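Local atomic coordinates of tRNA modification GTPase MnmE (Chlorobium tepidum, PDB entry 3GEE), a protein that probably hydrolyses GTP and takes part in adding a carboxymethylaminomethyl group to the wobble uridine (U34) of certain tRNAs. Residues L322-R335 / A359-T372. Numbering follows the deposited sequence.
Sequences LGTERLDDELTEIR and ADALIRAIADGTGT
Arg-335 donates the one hydrogen bond across this contact, from NE to Gly-369 O at 2.8 Å. The acceptor sits at the edge of the guanidinium, near its plane, and the N-H...O angle is 149°. A bend at chi3 (-84°) turns NE toward that carbonyl, while CG of Arg-335 rests against CA of Thr-370. CA of Thr-332 lies above one face of the guanidinium, toward its rim.

Beside this bond, CG2 of Thr-370 meets CB of Leu-331 and CG1 of Ile-334. CD1 of Ile-334 reaches on to OG1 and CG2 of Thr-372. At the other end, Leu-322, with CG turned away from its backbone N, brings CD1 to CD1 of Ile-366 at 3.7 Å and to CD2 of Leu-362 at 3.8 Å. CD2 of Leu-322 lies against CB of Ala-359. CD1 of Leu-362 packs on the backbone of Gly-323.

The hydroxyl of Thr-370 is held within its own segment. Its OG1 donates to Ile-366 O at 2.6 Å and accepts from Thr-372 N at 3.3 Å, an ST turn. A glycine at Thr-370 would probably leave Leu-331 and Ile-334 facing a gap and Thr-372 N without this acceptor. Thr-372 OG1 is also hydrogen-bonded to Thr-348 on strand 345-351.

Ile-334 and Ile-366 both touch that strand, and Ile-363 packs on Val-374 of strand 374-376. The axes of the short helical pieces 331-335 and 360-370 approach to 9.6 Å and cross at -46°. They belong to neighbouring helices packed against the largely parallel sheet of the G domain, the alpha/beta fold of P-loop GTPases.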
loop_
_atom_site.group_PDB
_atom_site.type_symbol
_atom_site.label_atom_id
_atom_site.label_comp_id
_atom_site.label_asym_id
_atom_site.label_seq_id
_atom_site.Cartn_x
_atom_site.Cartn_y
_atom_site.Cartn_z
ATOM N N LEU A 322 -42.850 6.170 -12.012
ATOM C CA LEU A 322 -44.210 5.873 -11.591
ATOM C C LEU A 322 -45.058 7.130 -11.517
ATOM O O LEU A 322 -44.647 8.128 -10.920
ATOM C CB LEU A 322 -44.162 5.186 -10.224
ATOM C CG LEU A 322 -45.402 4.699 -9.478
ATOM C CD1 LEU A 322 -46.140 3.614 -10.242
ATOM C CD2 LEU A 322 -44.978 4.186 -8.115
ATOM N N GLY A 323 -46.231 7.076 -12.146
ATOM C CA GLY A 323 -47.182 8.185 -12.145
ATOM C C GLY A 323 -46.679 9.439 -12.827
ATOM O O GLY A 323 -47.405 10.430 -12.928
ATOM N N THR A 324 -45.434 9.392 -13.296
ATOM C CA THR A 324 -44.789 10.544 -13.912
ATOM C C THR A 324 -44.694 10.397 -15.428
ATOM O O THR A 324 -44.616 11.392 -16.152
ATOM C CB THR A 324 -43.405 10.772 -13.300
ATOM N N GLU A 325 -44.712 9.155 -15.902
ATOM C CA GLU A 325 -44.592 8.882 -17.328
ATOM C C GLU A 325 -45.846 9.272 -18.081
ATOM O O GLU A 325 -46.936 8.767 -17.802
ATOM C CB GLU A 325 -44.273 7.413 -17.574
ATOM C CG GLU A 325 -42.944 7.013 -16.986
ATOM C CD GLU A 325 -42.464 5.645 -17.438
ATOM O OE1 GLU A 325 -43.299 4.798 -17.845
ATOM O OE2 GLU A 325 -41.229 5.433 -17.384
ATOM N N ARG A 326 -45.676 10.188 -19.028
ATOM C CA ARG A 326 -46.758 10.598 -19.911
ATOM C C ARG A 326 -47.123 9.442 -20.841
ATOM O O ARG A 326 -48.249 8.939 -20.799
ATOM C CB ARG A 326 -46.370 11.854 -20.702
ATOM C CG ARG A 326 -46.337 13.131 -19.866
ATOM C CD ARG A 326 -45.588 14.251 -20.569
ATOM N NE ARG A 326 -46.287 14.725 -21.761
ATOM C CZ ARG A 326 -45.911 15.772 -22.493
ATOM N NH1 ARG A 326 -46.618 16.119 -23.559
ATOM N NH2 ARG A 326 -44.835 16.475 -22.165
ATOM N N LEU A 327 -46.161 9.012 -21.656
ATOM C CA LEU A 327 -46.361 7.876 -22.556
ATOM C C LEU A 327 -46.113 6.562 -21.810
ATOM O O LEU A 327 -45.034 5.970 -21.894
ATOM C CB LEU A 327 -45.486 8.008 -23.817
ATOM C CG LEU A 327 -45.860 9.113 -24.824
ATOM C CD1 LEU A 327 -44.722 9.406 -25.804
ATOM C CD2 LEU A 327 -47.160 8.796 -25.578
ATOM N N ASP A 328 -47.134 6.116 -21.079
ATOM C CA ASP A 328 -47.027 4.958 -20.192
ATOM C C ASP A 328 -47.036 3.609 -20.914
ATOM O O ASP A 328 -46.800 2.573 -20.294
ATOM C CB ASP A 328 -48.130 4.994 -19.126
ATOM C CG ASP A 328 -47.916 3.963 -18.024
ATOM O OD1 ASP A 328 -47.031 4.172 -17.170
ATOM O OD2 ASP A 328 -48.631 2.940 -18.010
ATOM N N ASP A 329 -47.305 3.611 -22.218
ATOM C CA ASP A 329 -47.218 2.377 -22.997
ATOM C C ASP A 329 -45.798 2.114 -23.499
ATOM O O ASP A 329 -45.589 1.504 -24.546
ATOM C CB ASP A 329 -48.250 2.344 -24.131
ATOM C CG ASP A 329 -49.540 1.639 -23.726
ATOM O OD1 ASP A 329 -49.866 1.622 -22.518
ATOM O OD2 ASP A 329 -50.230 1.097 -24.619
ATOM N N GLU A 330 -44.826 2.590 -22.730
ATOM C CA GLU A 330 -43.461 2.114 -22.844
ATOM C C GLU A 330 -43.305 0.862 -21.978
ATOM O O GLU A 330 -42.205 0.329 -21.829
ATOM C CB GLU A 330 -42.473 3.194 -22.412
ATOM C CG GLU A 330 -42.329 3.360 -20.908
ATOM C CD GLU A 330 -40.920 3.733 -20.513
ATOM O OE1 GLU A 330 -40.306 4.563 -21.215
ATOM O OE2 GLU A 330 -40.425 3.194 -19.501
ATOM N N LEU A 331 -44.413 0.406 -21.394
ATOM C CA LEU A 331 -44.467 -0.910 -20.761
ATOM C C LEU A 331 -44.537 -2.014 -21.820
ATOM O O LEU A 331 -44.446 -3.205 -21.510
ATOM C CB LEU A 331 -45.608 -1.012 -19.737
ATOM C CG LEU A 331 -47.041 -0.535 -19.975
ATOM C CD1 LEU A 331 -47.835 -1.477 -20.868
ATOM C CD2 LEU A 331 -47.733 -0.389 -18.631
ATOM N N THR A 332 -44.694 -1.589 -23.074
ATOM C CA THR A 332 -44.531 -2.450 -24.238
ATOM C C THR A 332 -43.039 -2.696 -24.427
ATOM O O THR A 332 -42.618 -3.795 -24.789
ATOM C CB THR A 332 -45.127 -1.795 -25.508
ATOM O OG1 THR A 332 -46.444 -1.304 -25.222
ATOM C CG2 THR A 332 -45.201 -2.791 -26.657
ATOM N N GLU A 333 -42.251 -1.654 -24.164
ATOM C CA GLU A 333 -40.794 -1.721 -24.216
ATOM C C GLU A 333 -40.255 -2.685 -23.161
ATOM O O GLU A 333 -39.342 -3.467 -23.436
ATOM C CB GLU A 333 -40.192 -0.323 -24.026
ATOM C CG GLU A 333 -38.677 -0.239 -24.190
ATOM C CD GLU A 333 -38.214 -0.508 -25.614
ATOM O OE1 GLU A 333 -38.867 -0.027 -26.569
ATOM O OE2 GLU A 333 -37.186 -1.202 -25.773
ATOM N N ILE A 334 -40.828 -2.642 -21.961
ATOM C CA ILE A 334 -40.367 -3.522 -20.894
ATOM C C ILE A 334 -40.786 -4.974 -21.152
ATOM O O ILE A 334 -40.103 -5.906 -20.727
ATOM C CB ILE A 334 -40.773 -3.039 -19.461
ATOM C CG1 ILE A 334 -41.808 -3.955 -18.827
ATOM C CG2 ILE A 334 -41.227 -1.579 -19.443
ATOM C CD1 ILE A 334 -41.673 -4.034 -17.342
ATOM N N ARG A 335 -41.893 -5.156 -21.866
ATOM C CA ARG A 335 -42.340 -6.486 -22.263
ATOM C C ARG A 335 -41.380 -7.138 -23.257
ATOM O O ARG A 335 -41.230 -8.362 -23.267
ATOM C CB ARG A 335 -43.758 -6.440 -22.847
ATOM C CG ARG A 335 -44.848 -6.837 -21.864
ATOM C CD ARG A 335 -46.195 -7.022 -22.547
ATOM N NE ARG A 335 -46.919 -5.759 -22.702
ATOM C CZ ARG A 335 -47.153 -5.146 -23.861
ATOM N NH1 ARG A 335 -46.734 -5.669 -25.006
ATOM N NH2 ARG A 335 -47.816 -4.000 -23.871
ATOM N N ALA A 359 -50.396 5.417 -5.876
ATOM C CA ALA A 359 -49.949 4.567 -6.981
ATOM C C ALA A 359 -49.941 3.051 -6.738
ATOM O O ALA A 359 -49.220 2.321 -7.422
ATOM C CB ALA A 359 -48.578 5.039 -7.474
ATOM N N ASP A 360 -50.745 2.581 -5.783
ATOM C CA ASP A 360 -50.931 1.145 -5.574
ATOM C C ASP A 360 -51.594 0.515 -6.798
ATOM O O ASP A 360 -51.150 -0.524 -7.291
ATOM C CB ASP A 360 -51.758 0.874 -4.312
ATOM C CG ASP A 360 -50.943 1.004 -3.035
ATOM O OD1 ASP A 360 -51.552 1.186 -1.961
ATOM O OD2 ASP A 360 -49.696 0.920 -3.096
ATOM N N ALA A 361 -52.646 1.172 -7.285
ATOM C CA ALA A 361 -53.352 0.759 -8.493
ATOM C C ALA A 361 -52.480 0.933 -9.736
ATOM O O ALA A 361 -52.567 0.144 -10.675
ATOM C CB ALA A 361 -54.648 1.536 -8.637
ATOM N N LEU A 362 -51.642 1.964 -9.732
ATOM C CA LEU A 362 -50.727 2.210 -10.840
ATOM C C LEU A 362 -49.659 1.125 -10.902
ATOM O O LEU A 362 -49.357 0.614 -11.980
ATOM C CB LEU A 362 -50.070 3.584 -10.707
ATOM C CG LEU A 362 -49.858 4.396 -11.990
ATOM C CD1 LEU A 362 -49.510 5.824 -11.622
ATOM C CD2 LEU A 362 -48.799 3.804 -12.923
ATOM N N ILE A 363 -49.094 0.780 -9.743
ATOM C CA ILE A 363 -48.125 -0.311 -9.634
ATOM C C ILE A 363 -48.702 -1.591 -10.236
ATOM O O ILE A 363 -48.075 -2.215 -11.094
ATOM C CB ILE A 363 -47.666 -0.531 -8.160
ATOM C CG1 ILE A 363 -46.555 0.462 -7.799
ATOM C CG2 ILE A 363 -47.171 -1.962 -7.934
ATOM C CD1 ILE A 363 -46.340 0.639 -6.305
ATOM N N ARG A 364 -49.911 -1.950 -9.810
ATOM C CA ARG A 364 -50.573 -3.163 -10.280
ATOM C C ARG A 364 -50.857 -3.124 -11.778
ATOM O O ARG A 364 -50.863 -4.161 -12.433
ATOM C CB ARG A 364 -51.866 -3.408 -9.506
ATOM C CG ARG A 364 -52.210 -4.882 -9.325
ATOM C CD ARG A 364 -53.553 -5.084 -8.618
ATOM N NE ARG A 364 -53.798 -4.088 -7.570
ATOM C CZ ARG A 364 -54.814 -3.223 -7.562
ATOM N NH1 ARG A 364 -54.934 -2.352 -6.564
ATOM N NH2 ARG A 364 -55.717 -3.229 -8.540
ATOM N N ALA A 365 -51.089 -1.930 -12.318
ATOM C CA ALA A 365 -51.330 -1.770 -13.751
ATOM C C ALA A 365 -50.058 -2.015 -14.569
ATOM O O ALA A 365 -50.106 -2.636 -15.633
ATOM C CB ALA A 365 -51.912 -0.394 -14.046
ATOM N N ILE A 366 -48.927 -1.525 -14.066
ATOM C CA ILE A 366 -47.630 -1.771 -14.690
ATOM C C ILE A 366 -47.309 -3.260 -14.603
ATOM O O ILE A 366 -46.759 -3.840 -15.539
ATOM C CB ILE A 366 -46.495 -0.961 -14.018
ATOM C CG1 ILE A 366 -46.814 0.537 -14.029
ATOM C CG2 ILE A 366 -45.171 -1.218 -14.723
ATOM C CD1 ILE A 366 -45.861 1.391 -13.221
ATOM N N ALA A 367 -47.673 -3.865 -13.474
ATOM C CA ALA A 367 -47.475 -5.287 -13.235
ATOM C C ALA A 367 -48.263 -6.118 -14.227
ATOM O O ALA A 367 -47.695 -6.947 -14.937
ATOM C CB ALA A 367 -47.880 -5.640 -11.814
ATOM N N ASP A 368 -49.571 -5.873 -14.275
ATOM C CA ASP A 368 -50.493 -6.630 -15.113
ATOM C C ASP A 368 -50.233 -6.430 -16.597
ATOM O O ASP A 368 -50.369 -7.361 -17.380
ATOM C CB ASP A 368 -51.935 -6.254 -14.784
ATOM C CG ASP A 368 -52.315 -6.575 -13.346
ATOM O OD1 ASP A 368 -53.289 -5.976 -12.841
ATOM O OD2 ASP A 368 -51.642 -7.419 -12.715
ATOM N N GLY A 369 -49.845 -5.221 -16.977
ATOM C CA GLY A 369 -49.608 -4.906 -18.377
ATOM C C GLY A 369 -48.329 -5.475 -18.952
ATOM O O GLY A 369 -48.135 -5.465 -20.164
ATOM N N THR A 370 -47.453 -5.971 -18.084
ATOM C CA THR A 370 -46.130 -6.442 -18.502
ATOM C C THR A 370 -45.840 -7.875 -18.074
ATOM O O THR A 370 -44.973 -8.543 -18.649
ATOM C CB THR A 370 -45.037 -5.567 -17.916
ATOM O OG1 THR A 370 -45.103 -5.645 -16.491
ATOM C CG2 THR A 370 -45.213 -4.124 -18.353
ATOM N N GLY A 371 -46.563 -8.336 -17.056
ATOM C CA GLY A 371 -46.374 -9.672 -16.508
ATOM C C GLY A 371 -45.070 -9.802 -15.743
ATOM O O GLY A 371 -44.624 -10.913 -15.457
ATOM N N THR A 372 -44.455 -8.667 -15.424
ATOM C CA THR A 372 -43.234 -8.640 -14.635
ATOM C C THR A 372 -43.586 -8.343 -13.180
ATOM O O THR A 372 -44.745 -8.054 -12.868
ATOM C CB THR A 372 -42.274 -7.548 -15.132
ATOM O OG1 THR A 372 -42.824 -6.257 -14.837
ATOM C CG2 THR A 372 -42.035 -7.675 -16.633
#